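Local coordinates for protein BPH (Thiobacillus denitrificans, PDB 5OVS) that forms a tetradecameric double-ring complex homologous to the proteasome and is probably a protein-degrading hydrolase, at residues K[72-77]-K[118-123]; K[42-47]-K[111-116]. One frame throughout, in Å; residues are numbered along the deposited sequence.

Contact 1 (K[72-77]-K[118-123])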
ATOM      1  N   ASP K  72     -34.888 -25.224 -20.507  1.00 35.60           N
ATOM      2  CA  ASP K  72     -34.672 -26.602 -20.955  1.00 34.49           C
ATOM      3  C   ASP K  72     -33.697 -26.742 -22.116  1.00 34.33           C
ATOM      4  O   ASP K  72     -33.637 -27.792 -22.756  1.00 34.01           O
ATOM      5  CB  ASP K  72     -36.007 -27.271 -21.293  1.00 35.05           C
ATOM      6  CG  ASP K  72     -36.856 -26.472 -22.285  1.00 35.33           C
ATOM      7  OD1 ASP K  72     -36.372 -25.542 -22.966  1.00 34.19           O
ATOM      8  OD2 ASP K  72     -38.047 -26.800 -22.374  1.00 36.44           O
ATOM      9  N   SER K  73     -32.926 -25.693 -22.381  1.00 34.43           N
ATOM     10  CA  SER K  73     -31.729 -25.810 -23.214  1.00 34.35           C
ATOM     11  C   SER K  73     -30.651 -24.842 -22.725  1.00 34.07           C
ATOM     12  O   SER K  73     -30.952 -23.868 -22.031  1.00 33.87           O
ATOM     13  CB  SER K  73     -32.062 -25.489 -24.656  1.00 34.42           C
ATOM     14  OG  SER K  73     -32.058 -24.088 -24.846  1.00 34.68           O
ATOM     15  N   VAL K  74     -29.403 -25.112 -23.099  1.00 34.49           N
ATOM     16  CA  VAL K  74     -28.270 -24.256 -22.748  1.00 34.29           C
ATOM     17  C   VAL K  74     -28.478 -22.817 -23.253  1.00 34.81           C
ATOM     18  O   VAL K  74     -28.337 -21.856 -22.484  1.00 34.92           O
ATOM     19  CB  VAL K  74     -26.947 -24.853 -23.296  1.00 34.91           C
ATOM     20  CG1 VAL K  74     -25.811 -23.842 -23.277  1.00 34.88           C
ATOM     21  CG2 VAL K  74     -26.554 -26.080 -22.493  1.00 34.84           C
ATOM     22  N   ALA K  75     -28.846 -22.671 -24.525  1.00 35.91           N
ATOM     23  CA  ALA K  75     -29.086 -21.347 -25.127  1.00 36.71           C
ATOM     24  C   ALA K  75     -30.242 -20.581 -24.475  1.00 37.51           C
ATOM     25  O   ALA K  75     -30.204 -19.346 -24.378  1.00 37.46           O
ATOM     26  CB  ALA K  75     -29.331 -21.472 -26.622  1.00 36.52           C
ATOM     27  N   ARG K  76     -31.265 -21.302 -24.034  1.00 38.43           N
ATOM     28  CA  ARG K  76     -32.406 -20.660 -23.371  1.00 40.61           C
ATOM     29  C   ARG K  76     -32.066 -20.240 -21.956  1.00 38.18           C
ATOM     30  O   ARG K  76     -32.507 -19.197 -21.493  1.00 38.34           O
ATOM     31  CB  ARG K  76     -33.624 -21.581 -23.350  1.00 43.52           C
ATOM     32  CG  ARG K  76     -34.315 -21.684 -24.691  1.00 47.71           C
ATOM     33  CD  ARG K  76     -35.409 -22.745 -24.672  1.00 52.71           C
ATOM     34  NE  ARG K  76     -35.960 -22.992 -26.002  1.00 56.88           N
ATOM     35  CZ  ARG K  76     -36.845 -23.946 -26.289  1.00 60.71           C
ATOM     36  NH1 ARG K  76     -37.287 -24.772 -25.340  1.00 62.50           N
ATOM     37  NH2 ARG K  76     -37.282 -24.086 -27.537  1.00 61.11           N
ATOM     38  N   ILE K  77     -31.294 -21.061 -21.267  1.00 37.33           N
ATOM     39  CA  ILE K  77     -30.885 -20.744 -19.906  1.00 37.12           C
ATOM     40  C   ILE K  77     -29.920 -19.569 -19.927  1.00 36.29           C
ATOM     41  O   ILE K  77     -30.016 -18.665 -19.102  1.00 36.76           O
ATOM     42  CB  ILE K  77     -30.246 -21.959 -19.192  1.00 37.26           C
ATOM     43  CG1 ILE K  77     -31.292 -23.067 -19.002  1.00 37.41           C
ATOM     44  CG2 ILE K  77     -29.654 -21.552 -17.837  1.00 36.39           C
ATOM     45  CD1 ILE K  77     -30.698 -24.432 -18.735  1.00 37.82           C
ATOM     46  N   GLY K 118     -33.652 -32.265 -19.009  1.00 31.95           N
ATOM     47  CA  GLY K 118     -32.221 -32.430 -18.738  1.00 30.89           C
ATOM     48  C   GLY K 118     -31.792 -31.830 -17.418  1.00 30.02           C
ATOM     49  O   GLY K 118     -32.584 -31.206 -16.724  1.00 29.38           O
ATOM     50  N   ILE K 119     -30.518 -32.009 -17.080  1.00 29.96           N
ATOM     51  CA  ILE K 119     -29.943 -31.362 -15.914  1.00 29.18           C
ATOM     52  C   ILE K 119     -28.864 -30.364 -16.328  1.00 29.91           C
ATOM     53  O   ILE K 119     -28.028 -30.640 -17.185  1.00 31.52           O
ATOM     54  CB  ILE K 119     -29.407 -32.382 -14.912  1.00 29.06           C
ATOM     55  CG1 ILE K 119     -28.389 -33.332 -15.557  1.00 28.85           C
ATOM     56  CG2 ILE K 119     -30.563 -33.179 -14.327  1.00 29.10           C
ATOM     57  CD1 ILE K 119     -27.486 -33.998 -14.539  1.00 28.59           C
ATOM     58  N   PHE K 120     -28.902 -29.189 -15.719  1.00 29.61           N
ATOM     59  CA  PHE K 120     -28.078 -28.078 -16.140  1.00 29.06           C
ATOM     60  C   PHE K 120     -27.496 -27.348 -14.938  1.00 28.17           C
ATOM     61  O   PHE K 120     -27.923 -27.537 -13.801  1.00 27.76           O
ATOM     62  CB  PHE K 120     -28.924 -27.074 -16.926  1.00 29.59           C
ATOM     63  CG  PHE K 120     -29.650 -27.657 -18.122  1.00 30.08           C
ATOM     64  CD1 PHE K 120     -29.034 -27.723 -19.359  1.00 30.06           C
ATOM     65  CD2 PHE K 120     -30.952 -28.097 -18.014  1.00 30.02           C
ATOM     66  CE1 PHE K 120     -29.700 -28.236 -20.456  1.00 30.55           C
ATOM     67  CE2 PHE K 120     -31.622 -28.605 -19.108  1.00 30.22           C
ATOM     68  CZ  PHE K 120     -31.000 -28.673 -20.330  1.00 30.50           C
ATOM     69  N   GLY K 121     -26.521 -26.499 -15.207  1.00 27.78           N
ATOM     70  CA  GLY K 121     -25.994 -25.605 -14.192  1.00 27.09           C
ATOM     71  C   GLY K 121     -25.615 -24.289 -14.810  1.00 26.61           C
ATOM     72  O   GLY K 121     -25.290 -24.223 -15.987  1.00 25.16           O
ATOM     73  N   VAL K 122     -25.679 -23.238 -14.005  1.00 27.17           N
ATOM     74  CA  VAL K 122     -25.203 -21.923 -14.401  1.00 27.49           C
ATOM     75  C   VAL K 122     -24.298 -21.444 -13.303  1.00 28.10           C
ATOM     76  O   VAL K 122     -24.755 -21.209 -12.189  1.00 27.73           O
ATOM     77  CB  VAL K 122     -26.334 -20.893 -14.551  1.00 27.78           C
ATOM     78  CG1 VAL K 122     -25.802 -19.625 -15.227  1.00 28.17           C
ATOM     79  CG2 VAL K 122     -27.486 -21.474 -15.334  1.00 28.10           C
ATOM     80  N   ALA K 123     -23.008 -21.313 -13.609  1.00 29.53           N
ATOM     81  CA  ALA K 123     -22.061 -20.798 -12.642  1.00 30.23           C
ATOM     82  C   ALA K 123     -22.208 -19.278 -12.595  1.00 31.16           C
ATOM     83  O   ALA K 123     -22.908 -18.689 -13.427  1.00 31.63           O
ATOM     84  CB  ALA K 123     -20.645 -21.211 -13.006  1.00 30.94           C
TER
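Val-74 and Ile-77, on the first turn of helix 74-91, lie opposite Phe-120 and Val-122 of strand 118-122, with the CA atoms of Val-74 and Phe-120 7.6 Å apart. This is helix-on-sheet packing in the αββα sandwich of the proteasome-like (Ntn-hydrolase) fold, and no hydrogen bond crosses it. Phe-120 carries most of it. With CG anti to its carbonyl carbon (chi1 -56°), the ring reaches out to the start of the helix, where its far end lies against the backbone: CZ is 3.7 Å from O of the loop residue Asp-72, and CE1 is 4.1 Å from Val-74 N. Ile-77 covers one face in a CH-pi contact, CD1 standing 3.8 Å from the ring centroid and displaced toward the CG side. Were the ring cut back to an alanine here, Ile-77 CD1 would probably lose its aromatic partner and a gap would be likely to open under the start of the helix. Ser-73 N-caps the helix, its OG accepting from Arg-76 N at 3.0 Å. Asp-72 turns its carboxylate away from the strand to a salt bridge with Arg-76, and its OD2 forms another with Arg-117. Val-74 also packs on Leu-56 of a neighbouring subunit. Farther along the strand, Ile-77 CG2 and Val-122 CG2 meet at 3.3 Å, closer than two methyl groups normally come.

Contact 2 (K[42-47]-K[111-116])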
ATOM      1  N   GLY K  42     -41.701 -22.938 -13.109  1.00 42.04           N
ATOM      2  CA  GLY K  42     -42.408 -23.748 -14.091  1.00 42.60           C
ATOM      3  C   GLY K  42     -42.313 -25.201 -13.652  1.00 43.39           C
ATOM      4  O   GLY K  42     -42.613 -25.534 -12.499  1.00 43.88           O
ATOM      5  N   ASP K  43     -41.864 -26.065 -14.556  1.00 42.57           N
ATOM      6  CA  ASP K  43     -41.580 -27.440 -14.182  1.00 42.82           C
ATOM      7  C   ASP K  43     -40.078 -27.684 -14.005  1.00 40.63           C
ATOM      8  O   ASP K  43     -39.618 -28.820 -14.112  1.00 41.03           O
ATOM      9  CB  ASP K  43     -42.187 -28.414 -15.188  1.00 44.50           C
ATOM     10  CG  ASP K  43     -41.481 -28.393 -16.523  1.00 46.06           C
ATOM     11  OD1 ASP K  43     -40.795 -27.391 -16.833  1.00 45.03           O
ATOM     12  OD2 ASP K  43     -41.617 -29.396 -17.266  1.00 50.24           O
ATOM     13  N   SER K  44     -39.319 -26.624 -13.738  1.00 38.03           N
ATOM     14  CA  SER K  44     -37.931 -26.763 -13.304  1.00 36.72           C
ATOM     15  C   SER K  44     -37.808 -26.549 -11.800  1.00 36.29           C
ATOM     16  O   SER K  44     -38.601 -25.829 -11.199  1.00 36.21           O
ATOM     17  CB  SER K  44     -37.025 -25.764 -14.028  1.00 35.91           C
ATOM     18  OG  SER K  44     -36.928 -26.059 -15.407  1.00 35.77           O
ATOM     19  N   TYR K  45     -36.809 -27.183 -11.198  1.00 36.50           N
ATOM     20  CA  TYR K  45     -36.412 -26.877  -9.833  1.00 36.60           C
ATOM     21  C   TYR K  45     -35.061 -26.227  -9.916  1.00 35.27           C
ATOM     22  O   TYR K  45     -34.177 -26.736 -10.598  1.00 35.59           O
ATOM     23  CB  TYR K  45     -36.296 -28.128  -8.988  1.00 38.14           C
ATOM     24  CG  TYR K  45     -37.610 -28.810  -8.723  1.00 40.32           C
ATOM     25  CD1 TYR K  45     -38.519 -28.292  -7.811  1.00 42.06           C
ATOM     26  CD2 TYR K  45     -37.937 -29.983  -9.374  1.00 42.23           C
ATOM     27  CE1 TYR K  45     -39.728 -28.929  -7.565  1.00 43.79           C
ATOM     28  CE2 TYR K  45     -39.138 -30.627  -9.136  1.00 44.22           C
ATOM     29  CZ  TYR K  45     -40.028 -30.096  -8.235  1.00 45.04           C
ATOM     30  OH  TYR K  45     -41.218 -30.747  -8.011  1.00 49.49           O
ATOM     31  N   VAL K  46     -34.906 -25.104  -9.226  1.00 33.62           N
ATOM     32  CA  VAL K  46     -33.662 -24.367  -9.227  1.00 32.44           C
ATOM     33  C   VAL K  46     -33.073 -24.385  -7.817  1.00 31.61           C
ATOM     34  O   VAL K  46     -33.724 -23.973  -6.861  1.00 31.50           O
ATOM     35  CB  VAL K  46     -33.867 -22.922  -9.724  1.00 32.38           C
ATOM     36  CG1 VAL K  46     -32.532 -22.194  -9.850  1.00 31.95           C
ATOM     37  CG2 VAL K  46     -34.592 -22.931 -11.059  1.00 32.82           C
ATOM     38  N   ALA K  47     -31.847 -24.888  -7.713  1.00 30.58           N
ATOM     39  CA  ALA K  47     -31.129 -25.000  -6.453  1.00 30.85           C
ATOM     40  C   ALA K  47     -30.049 -23.936  -6.447  1.00 30.24           C
ATOM     41  O   ALA K  47     -29.272 -23.844  -7.392  1.00 29.36           O
ATOM     42  CB  ALA K  47     -30.520 -26.383  -6.311  1.00 30.78           C
ATOM     43  N   VAL K 111     -25.969 -22.040  -9.778  1.00 27.85           N
ATOM     44  CA  VAL K 111     -27.211 -22.810  -9.633  1.00 27.58           C
ATOM     45  C   VAL K 111     -27.227 -24.094 -10.434  1.00 26.41           C
ATOM     46  O   VAL K 111     -26.519 -24.226 -11.429  1.00 26.23           O
ATOM     47  CB  VAL K 111     -28.471 -21.987  -9.987  1.00 27.56           C
ATOM     48  CG1 VAL K 111     -28.450 -20.664  -9.253  1.00 27.57           C
ATOM     49  CG2 VAL K 111     -28.587 -21.808 -11.495  1.00 27.90           C
ATOM     50  N   LEU K 112     -28.019 -25.045  -9.954  1.00 26.01           N
ATOM     51  CA  LEU K 112     -28.340 -26.240 -10.714  1.00 26.24           C
ATOM     52  C   LEU K 112     -29.840 -26.168 -11.072  1.00 26.38           C
ATOM     53  O   LEU K 112     -30.649 -25.698 -10.278  1.00 26.87           O
ATOM     54  CB  LEU K 112     -28.003 -27.480  -9.907  1.00 26.19           C
ATOM     55  CG  LEU K 112     -26.533 -27.550  -9.455  1.00 26.12           C
ATOM     56  CD1 LEU K 112     -26.334 -28.709  -8.501  1.00 26.10           C
ATOM     57  CD2 LEU K 112     -25.609 -27.688 -10.650  1.00 26.33           C
ATOM     58  N   ILE K 113     -30.179 -26.592 -12.284  1.00 26.50           N
ATOM     59  CA  ILE K 113     -31.547 -26.543 -12.808  1.00 26.62           C
ATOM     60  C   ILE K 113     -31.941 -27.928 -13.298  1.00 27.28           C
ATOM     61  O   ILE K 113     -31.372 -28.429 -14.264  1.00 27.13           O
ATOM     62  CB  ILE K 113     -31.647 -25.577 -13.984  1.00 26.24           C
ATOM     63  CG1 ILE K 113     -31.308 -24.170 -13.514  1.00 25.73           C
ATOM     64  CG2 ILE K 113     -33.058 -25.625 -14.610  1.00 27.09           C
ATOM     65  CD1 ILE K 113     -31.008 -23.222 -14.642  1.00 25.70           C
ATOM     66  N   ALA K 114     -32.904 -28.539 -12.618  1.00 28.48           N
ATOM     67  CA  ALA K 114     -33.416 -29.845 -12.989  1.00 30.25           C
ATOM     68  C   ALA K 114     -34.783 -29.683 -13.643  1.00 32.11           C
ATOM     69  O   ALA K 114     -35.664 -29.043 -13.098  1.00 30.91           O
ATOM     70  CB  ALA K 114     -33.536 -30.722 -11.761  1.00 30.22           C
ATOM     71  N   ASN K 115     -34.957 -30.258 -14.823  1.00 35.94           N
ATOM     72  CA  ASN K 115     -36.302 -30.424 -15.388  1.00 39.24           C
ATOM     73  C   ASN K 115     -36.372 -31.654 -16.289  1.00 40.23           C
ATOM     74  O   ASN K 115     -35.335 -32.203 -16.670  1.00 39.78           O
ATOM     75  CB  ASN K 115     -36.765 -29.148 -16.103  1.00 41.05           C
ATOM     76  CG  ASN K 115     -35.983 -28.858 -17.371  1.00 42.00           C
ATOM     77  OD1 ASN K 115     -36.064 -29.593 -18.356  1.00 44.51           O
ATOM     78  ND2 ASN K 115     -35.257 -27.753 -17.364  1.00 41.67           N
ATOM     79  N   PRO K 116     -37.595 -32.101 -16.633  1.00 41.34           N
ATOM     80  CA  PRO K 116     -37.692 -33.317 -17.424  1.00 40.65           C
ATOM     81  C   PRO K 116     -36.773 -33.372 -18.652  1.00 38.99           C
ATOM     82  O   PRO K 116     -36.360 -34.466 -19.047  1.00 39.17           O
ATOM     83  CB  PRO K 116     -39.171 -33.345 -17.834  1.00 42.69           C
ATOM     84  CG  PRO K 116     -39.867 -32.694 -16.690  1.00 43.30           C
ATOM     85  CD  PRO K 116     -38.926 -31.607 -16.231  1.00 42.26           C
TER
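Ser-44 and Asn-115 meet on the face of the sheet that also carries Val-46, Val-111 and Ile-113, while Tyr-45, Ala-47, Leu-112 and Ala-114 occupy the other. Asn-115 CG lies between its backbone N and carbonyl carbon (chi1 69°), which brings ND2 to Ser-44 OG in a weak, bent hydrogen bond of 3.1 Å; the amide oxygen is held by Arg-117 N. Next along, Ile-113 CG2 lies 4.0 Å from Ser-44 OG. Val-46 sends CG1 obliquely across to Val-111 CB at 4.1 Å, and its other branch, CG2, faces Ile-113 CG1. On the opposite face the small side chains of Ala-47 and Ala-114 sit close to strands 3-8 and 11-16 of the second sheet, whereas the Tyr-45 ring leads away from 111-116 and stacks on Phe-184. At the strand end Asp-43 OD2 approaches Pro-116 CD at 3.6 Å, while Asp-43 OD1 is salt-bridged to Arg-117. Between the faces, Tyr-45 with Ala-114 and Ala-47 with Leu-112 form hydrogen-bonded pairs, and Ala-47 N to Leu-112 O, 2.9 Å, is nearly straight at 174°. Such antiparallel strands, with one face on a second sheet and the other toward helices, are typical of the Ntn-hydrolase αββα sandwich.

The centres of contacts 1 and 2 lie about 9 Å apart, and both involve the antiparallel sheet ordered 38-41, 44-48, 111-115, 118-122, 128-131. Along the chain the segments alternate: 42-47, 72-77, 111-116, 118-123. Strand 44-48 thus precedes helix 74-91, and the chain then returns to the sheet as the hairpin 111-115 and 118-122. The hairpin joins the contacts directly, through probable backbone hydrogen bonds between Val-122 and Val-111 and between Phe-120 and Ile-113. Contact 2 pairs two strands within the sheet; contact 1 lays the helix on it, with Ile-77 also touching Ile-113. Together they link one sheet of the sandwich to its helical layer within each subunit.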